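Local atomic coordinates of predicted acyltransferase with acyl-CoA N-acyltransferase domain (Escherichia coli, PDB entry 4RS2), a protein that binds coenzyme A as a GNAT-family member, probably transfers acyl groups to a still unidentified acceptor, and when overexpressed suppresses silencing by small RNAs. Residues H144-F157 and L167-N181. Residues are numbered along the deposited sequence; the frame is centred on the assembly and turned at random.
Sequences HDLRCRWPGTESAF and LNGVTGLVEYHEHFN
Leu146–Arg147 and Gly172–Leu173 pair as short parallel strands in the mixed sheet of this GNAT fold, where strand 172-175 stands between 146-147 and 69-80 and is bonded antiparallel to the latter. Three backbone bonds hold the pair. Gly172 N gives to Asp145 O at 2.8 Å, and Arg147 N returns a bond to Gly172 O. The third, Val174 N to Arg147 O, is almost straight at 174°. Just beyond Arg147 the direct pairing stops and water 3 takes over, accepting from Arg149 N and donating to Val174 O (2.7 Å), so both backbone groups are satisfied although they stand too far apart to bond each other. At the opposite end water 1 lies 2.7 Å from both His144 O and Val170 O, with more acceptors in reach than it has protons to give, while water 2 sits in the plane of the His144 ring, 2.8 Å from His144 ND1, and makes a weak bond to Leu167 O. Glu139 takes His144 NE2, so both ring nitrogens have polar partners and one ring face is left to a CH-pi contact from Leu167 CD1, 3.7 Å from the centroid. Leu146 and Val174 bury their methyls on one side of the sheet, where Phe157 presents its rim to Val174. On the other side Leu173 CB and CD1 lie against one face of the Arg147 guanidinium, CB 3.8 Å above its plane and toward the rim; chi1 of 64° sets Arg147 CG between backbone N and carbonyl carbon, and the chain then runs extended to NE. Further along, the indole of Trp150 meets Tyr176 obliquely and makes a cation-pi contact with Arg188, which also bonds Phe180 O. Asn181 OD1 approaches the indole edge in plane and accepts a weak, bent bond from Trp150 NE1, 3.4 Å long and 131° at the hydrogen.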
loop_
_atom_site.group_PDB
_atom_site.type_symbol
_atom_site.label_atom_id
_atom_site.label_comp_id
_atom_site.label_asym_id
_atom_site.label_seq_id
_atom_site.Cartn_x
_atom_site.Cartn_y
_atom_site.Cartn_z
ATOM N N HIS A 144 -8.886 -16.530 6.735
ATOM C CA HIS A 144 -7.673 -17.008 7.399
ATOM C C HIS A 144 -7.699 -16.641 8.866
ATOM O O HIS A 144 -6.672 -16.705 9.547
ATOM C CB HIS A 144 -6.446 -16.377 6.754
ATOM C CG HIS A 144 -6.232 -16.766 5.329
ATOM N ND1 HIS A 144 -5.443 -17.832 4.956
ATOM C CD2 HIS A 144 -6.694 -16.221 4.184
ATOM C CE1 HIS A 144 -5.408 -17.905 3.637
ATOM N NE2 HIS A 144 -6.173 -16.955 3.147
ATOM N N ASP A 145 -8.874 -16.272 9.393
ATOM C CA ASP A 145 -9.001 -15.892 10.811
ATOM C C ASP A 145 -8.079 -14.739 11.215
ATOM O O ASP A 145 -7.454 -14.767 12.273
ATOM C CB ASP A 145 -8.835 -17.106 11.756
ATOM C CG ASP A 145 -10.084 -18.000 11.776
ATOM O OD1 ASP A 145 -11.028 -17.720 10.999
ATOM O OD2 ASP A 145 -10.111 -18.997 12.538
ATOM N N LEU A 146 -8.009 -13.737 10.339
ATOM C CA LEU A 146 -7.277 -12.497 10.579
ATOM C C LEU A 146 -8.245 -11.322 10.512
ATOM O O LEU A 146 -9.126 -11.278 9.639
ATOM C CB LEU A 146 -6.184 -12.344 9.552
ATOM C CG LEU A 146 -5.050 -13.360 9.639
ATOM C CD1 LEU A 146 -4.280 -13.386 8.325
ATOM C CD2 LEU A 146 -4.133 -13.011 10.812
ATOM N N ARG A 147 -8.116 -10.379 11.440
ATOM C CA ARG A 147 -8.983 -9.221 11.481
ATOM C C ARG A 147 -8.162 -8.008 11.863
ATOM O O ARG A 147 -7.062 -8.137 12.395
ATOM C CB ARG A 147 -10.086 -9.400 12.516
ATOM C CG ARG A 147 -9.575 -9.504 13.947
ATOM C CD ARG A 147 -10.677 -9.863 14.944
ATOM N NE ARG A 147 -10.188 -9.817 16.323
ATOM C CZ ARG A 147 -10.114 -8.711 17.065
ATOM N NH1 ARG A 147 -10.525 -7.548 16.584
ATOM N NH2 ARG A 147 -9.646 -8.773 18.300
ATOM N N CYS A 148 -8.687 -6.827 11.536
ATOM C CA CYS A 148 -8.101 -5.559 11.960
ATOM C C CYS A 148 -8.982 -5.029 13.090
ATOM O O CYS A 148 -9.954 -5.661 13.450
ATOM C CB CYS A 148 -7.974 -4.557 10.827
ATOM S SG CYS A 148 -9.517 -3.909 10.169
ATOM N N ARG A 149 -8.635 -3.880 13.655
ATOM C CA ARG A 149 -9.343 -3.398 14.862
ATOM C C ARG A 149 -10.598 -2.601 14.624
ATOM O O ARG A 149 -11.318 -2.309 15.581
ATOM C CB ARG A 149 -8.396 -2.528 15.713
ATOM C CG ARG A 149 -8.031 -1.184 15.116
ATOM C CD ARG A 149 -7.367 -0.263 16.141
ATOM N NE ARG A 149 -8.375 0.354 17.003
ATOM C CZ ARG A 149 -8.111 1.180 18.010
ATOM N NH1 ARG A 149 -6.859 1.488 18.318
ATOM N NH2 ARG A 149 -9.110 1.685 18.727
ATOM N N TRP A 150 -10.895 -2.275 13.371
ATOM C CA TRP A 150 -11.977 -1.342 13.062
ATOM C C TRP A 150 -13.250 -2.027 12.702
ATOM O O TRP A 150 -13.226 -3.123 12.142
ATOM C CB TRP A 150 -11.561 -0.388 11.951
ATOM C CG TRP A 150 -10.334 0.377 12.347
ATOM C CD1 TRP A 150 -10.245 1.307 13.314
ATOM C CD2 TRP A 150 -9.039 0.259 11.777
ATOM N NE1 TRP A 150 -8.961 1.780 13.406
ATOM C CE2 TRP A 150 -8.202 1.150 12.461
ATOM C CE3 TRP A 150 -8.502 -0.537 10.779
ATOM C CZ2 TRP A 150 -6.849 1.290 12.153
ATOM C CZ3 TRP A 150 -7.164 -0.399 10.479
ATOM C CH2 TRP A 150 -6.350 0.501 11.187
ATOM N N PRO A 151 -14.384 -1.387 13.041
ATOM C CA PRO A 151 -15.635 -2.039 12.726
ATOM C C PRO A 151 -15.969 -2.014 11.254
ATOM O O PRO A 151 -15.488 -1.151 10.514
ATOM C CB PRO A 151 -16.678 -1.226 13.535
ATOM C CG PRO A 151 -16.050 0.086 13.766
ATOM C CD PRO A 151 -14.565 -0.179 13.863
ATOM N N GLY A 152 -16.797 -2.963 10.837
ATOM C CA GLY A 152 -17.286 -3.033 9.474
ATOM C C GLY A 152 -16.221 -3.266 8.439
ATOM O O GLY A 152 -16.323 -2.748 7.329
ATOM N N THR A 153 -15.194 -4.035 8.805
ATOM C CA THR A 153 -14.117 -4.328 7.889
ATOM C C THR A 153 -14.022 -5.794 7.509
ATOM O O THR A 153 -13.119 -6.172 6.798
ATOM C CB THR A 153 -12.762 -3.927 8.481
ATOM O OG1 THR A 153 -12.608 -4.575 9.755
ATOM C CG2 THR A 153 -12.669 -2.400 8.622
ATOM N N GLU A 154 -14.953 -6.641 7.925
ATOM C CA GLU A 154 -14.798 -8.054 7.580
ATOM C C GLU A 154 -14.853 -8.321 6.080
ATOM O O GLU A 154 -14.299 -9.317 5.605
ATOM C CB GLU A 154 -15.776 -8.922 8.340
ATOM C CG GLU A 154 -17.201 -8.511 8.188
ATOM C CD GLU A 154 -18.060 -9.150 9.243
ATOM O OE1 GLU A 154 -17.882 -10.376 9.506
ATOM O OE2 GLU A 154 -18.907 -8.416 9.796
ATOM N N SER A 155 -15.491 -7.432 5.326
ATOM C CA SER A 155 -15.590 -7.619 3.896
ATOM C C SER A 155 -14.482 -6.932 3.107
ATOM O O SER A 155 -14.365 -7.194 1.919
ATOM C CB SER A 155 -16.927 -7.108 3.361
ATOM O OG SER A 155 -16.939 -5.691 3.340
ATOM N N ALA A 156 -13.690 -6.071 3.763
ATOM C CA ALA A 156 -12.664 -5.255 3.112
ATOM C C ALA A 156 -11.241 -5.568 3.576
ATOM O O ALA A 156 -10.279 -5.209 2.904
ATOM C CB ALA A 156 -12.956 -3.779 3.339
ATOM N N PHE A 157 -11.091 -6.210 4.737
ATOM C CA PHE A 157 -9.743 -6.513 5.235
ATOM C C PHE A 157 -9.204 -7.728 4.525
ATOM O O PHE A 157 -9.869 -8.776 4.472
ATOM C CB PHE A 157 -9.696 -6.692 6.742
ATOM C CG PHE A 157 -8.312 -6.754 7.303
ATOM C CD1 PHE A 157 -7.386 -5.765 7.009
ATOM C CD2 PHE A 157 -7.919 -7.767 8.162
ATOM C CE1 PHE A 157 -6.135 -5.790 7.534
ATOM C CE2 PHE A 157 -6.634 -7.780 8.701
ATOM C CZ PHE A 157 -5.743 -6.790 8.374
ATOM N N LEU A 167 0.801 -17.700 6.113
ATOM C CA LEU A 167 -0.398 -17.497 6.895
ATOM C C LEU A 167 -0.741 -18.680 7.804
ATOM O O LEU A 167 -1.517 -18.511 8.734
ATOM C CB LEU A 167 -1.576 -17.225 5.966
ATOM C CG LEU A 167 -1.276 -16.150 4.887
ATOM C CD1 LEU A 167 -2.543 -15.877 4.094
ATOM C CD2 LEU A 167 -0.741 -14.850 5.454
ATOM N N ASN A 168 -0.133 -19.846 7.576
ATOM C CA ASN A 168 -0.490 -21.052 8.342
ATOM C C ASN A 168 -0.135 -20.927 9.803
ATOM O O ASN A 168 1.021 -20.691 10.147
ATOM C CB ASN A 168 0.126 -22.299 7.711
ATOM C CG ASN A 168 -0.397 -22.550 6.298
ATOM O OD1 ASN A 168 -1.537 -22.207 5.989
ATOM N ND2 ASN A 168 0.419 -23.156 5.447
ATOM N N GLY A 169 -1.150 -21.040 10.648
ATOM C CA GLY A 169 -0.984 -20.929 12.079
ATOM C C GLY A 169 -0.912 -19.506 12.606
ATOM O O GLY A 169 -0.599 -19.294 13.780
ATOM N N VAL A 170 -1.159 -18.519 11.744
ATOM C CA VAL A 170 -1.092 -17.121 12.143
ATOM C C VAL A 170 -2.513 -16.589 12.078
ATOM O O VAL A 170 -3.080 -16.505 10.992
ATOM C CB VAL A 170 -0.197 -16.280 11.221
ATOM C CG1 VAL A 170 -0.208 -14.836 11.690
ATOM C CG2 VAL A 170 1.240 -16.826 11.150
ATOM N N THR A 171 -3.066 -16.242 13.240
ATOM C CA THR A 171 -4.461 -15.789 13.340
ATOM C C THR A 171 -4.577 -14.668 14.348
ATOM O O THR A 171 -3.649 -14.424 15.147
ATOM C CB THR A 171 -5.385 -16.935 13.810
ATOM O OG1 THR A 171 -4.995 -17.350 15.135
ATOM C CG2 THR A 171 -5.324 -18.088 12.882
ATOM N N GLY A 172 -5.715 -13.981 14.307
ATOM C CA GLY A 172 -6.035 -12.975 15.293
ATOM C C GLY A 172 -6.005 -11.541 14.815
ATOM O O GLY A 172 -6.168 -11.264 13.632
ATOM N N LEU A 173 -5.765 -10.641 15.759
ATOM C CA LEU A 173 -5.783 -9.223 15.498
ATOM C C LEU A 173 -4.487 -8.717 14.906
ATOM O O LEU A 173 -3.400 -8.845 15.509
ATOM C CB LEU A 173 -6.099 -8.452 16.780
ATOM C CG LEU A 173 -6.006 -6.935 16.665
ATOM C CD1 LEU A 173 -7.063 -6.363 15.739
ATOM C CD2 LEU A 173 -6.162 -6.372 18.056
ATOM N N VAL A 174 -4.612 -8.112 13.719
ATOM C CA VAL A 174 -3.510 -7.500 13.027
ATOM C C VAL A 174 -3.596 -6.024 13.381
ATOM O O VAL A 174 -4.575 -5.361 13.048
ATOM C CB VAL A 174 -3.627 -7.687 11.501
ATOM C CG1 VAL A 174 -2.507 -6.947 10.799
ATOM C CG2 VAL A 174 -3.694 -9.173 11.145
ATOM N N GLU A 175 -2.567 -5.505 14.050
ATOM C CA GLU A 175 -2.544 -4.122 14.488
ATOM C C GLU A 175 -1.643 -3.241 13.637
ATOM O O GLU A 175 -0.459 -3.543 13.438
ATOM C CB GLU A 175 -2.086 -4.062 15.940
ATOM C CG GLU A 175 -3.180 -4.392 16.953
ATOM C CD GLU A 175 -3.871 -3.167 17.505
ATOM O OE1 GLU A 175 -4.427 -2.356 16.750
ATOM O OE2 GLU A 175 -3.854 -3.021 18.724
ATOM N N TYR A 176 -2.225 -2.147 13.143
ATOM C CA TYR A 176 -1.478 -1.141 12.387
ATOM C C TYR A 176 -0.915 -0.150 13.420
ATOM O O TYR A 176 -1.273 -0.153 14.600
ATOM C CB TYR A 176 -2.383 -0.368 11.439
ATOM C CG TYR A 176 -2.865 -1.050 10.178
ATOM C CD1 TYR A 176 -3.790 -2.081 10.227
ATOM C CD2 TYR A 176 -2.502 -0.575 8.933
ATOM C CE1 TYR A 176 -4.265 -2.681 9.056
ATOM C CE2 TYR A 176 -2.967 -1.156 7.766
ATOM C CZ TYR A 176 -3.852 -2.209 7.831
ATOM O OH TYR A 176 -4.373 -2.791 6.716
ATOM N N HIS A 177 -0.014 0.705 12.972
ATOM C CA HIS A 177 0.508 1.741 13.829
ATOM C C HIS A 177 -0.631 2.692 14.215
ATOM O O HIS A 177 -1.619 2.856 13.470
ATOM C CB HIS A 177 1.545 2.498 13.066
ATOM C CG HIS A 177 2.274 3.477 13.900
ATOM N ND1 HIS A 177 1.898 4.796 13.989
ATOM C CD2 HIS A 177 3.322 3.322 14.746
ATOM C CE1 HIS A 177 2.713 5.426 14.813
ATOM N NE2 HIS A 177 3.578 4.550 15.290
ATOM N N GLU A 178 -0.521 3.318 15.368
ATOM C CA GLU A 178 -1.594 4.200 15.832
ATOM C C GLU A 178 -1.892 5.371 14.913
ATOM O O GLU A 178 -2.974 5.935 14.997
ATOM C CB GLU A 178 -1.285 4.680 17.236
ATOM C CG GLU A 178 -0.051 5.536 17.333
ATOM C CD GLU A 178 0.299 5.854 18.754
ATOM O OE1 GLU A 178 -0.413 6.680 19.349
ATOM O OE2 GLU A 178 1.287 5.284 19.254
ATOM N N HIS A 179 -0.968 5.740 14.022
ATOM C CA HIS A 179 -1.234 6.830 13.086
ATOM C C HIS A 179 -2.406 6.515 12.176
ATOM O O HIS A 179 -3.000 7.420 11.581
ATOM C CB HIS A 179 -0.016 7.181 12.214
ATOM C CG HIS A 179 1.065 7.903 12.941
ATOM N ND1 HIS A 179 0.820 8.746 14.007
ATOM C CD2 HIS A 179 2.390 8.003 12.689
ATOM C CE1 HIS A 179 1.956 9.267 14.417
ATOM N NE2 HIS A 179 2.924 8.829 13.642
ATOM N N PHE A 180 -2.784 5.246 12.103
ATOM C CA PHE A 180 -3.965 4.843 11.294
ATOM C C PHE A 180 -5.312 5.098 11.966
ATOM O O PHE A 180 -6.365 4.915 11.331
ATOM C CB PHE A 180 -3.859 3.374 10.885
ATOM C CG PHE A 180 -2.950 3.134 9.707
ATOM C CD1 PHE A 180 -1.586 3.048 9.885
ATOM C CD2 PHE A 180 -3.462 3.014 8.427
ATOM C CE1 PHE A 180 -0.756 2.837 8.833
ATOM C CE2 PHE A 180 -2.628 2.813 7.357
ATOM C CZ PHE A 180 -1.265 2.712 7.563
ATOM N N ASN A 181 -5.293 5.480 13.242
ATOM C CA ASN A 181 -6.529 5.698 13.994
ATOM C C ASN A 181 -7.047 7.108 13.810
ATOM O O ASN A 181 -7.375 7.794 14.774
ATOM C CB ASN A 181 -6.274 5.407 15.464
ATOM C CG ASN A 181 -5.859 3.957 15.695
ATOM O OD1 ASN A 181 -6.163 3.080 14.880
ATOM N ND2 ASN A 181 -5.125 3.706 16.758
HETATM O O HOH W 1 -4.367 -18.068 9.186
HETATM O O HOH W 2 -4.193 -19.444 6.817
HETATM O O HOH W 3 -6.001 -3.055 13.028
#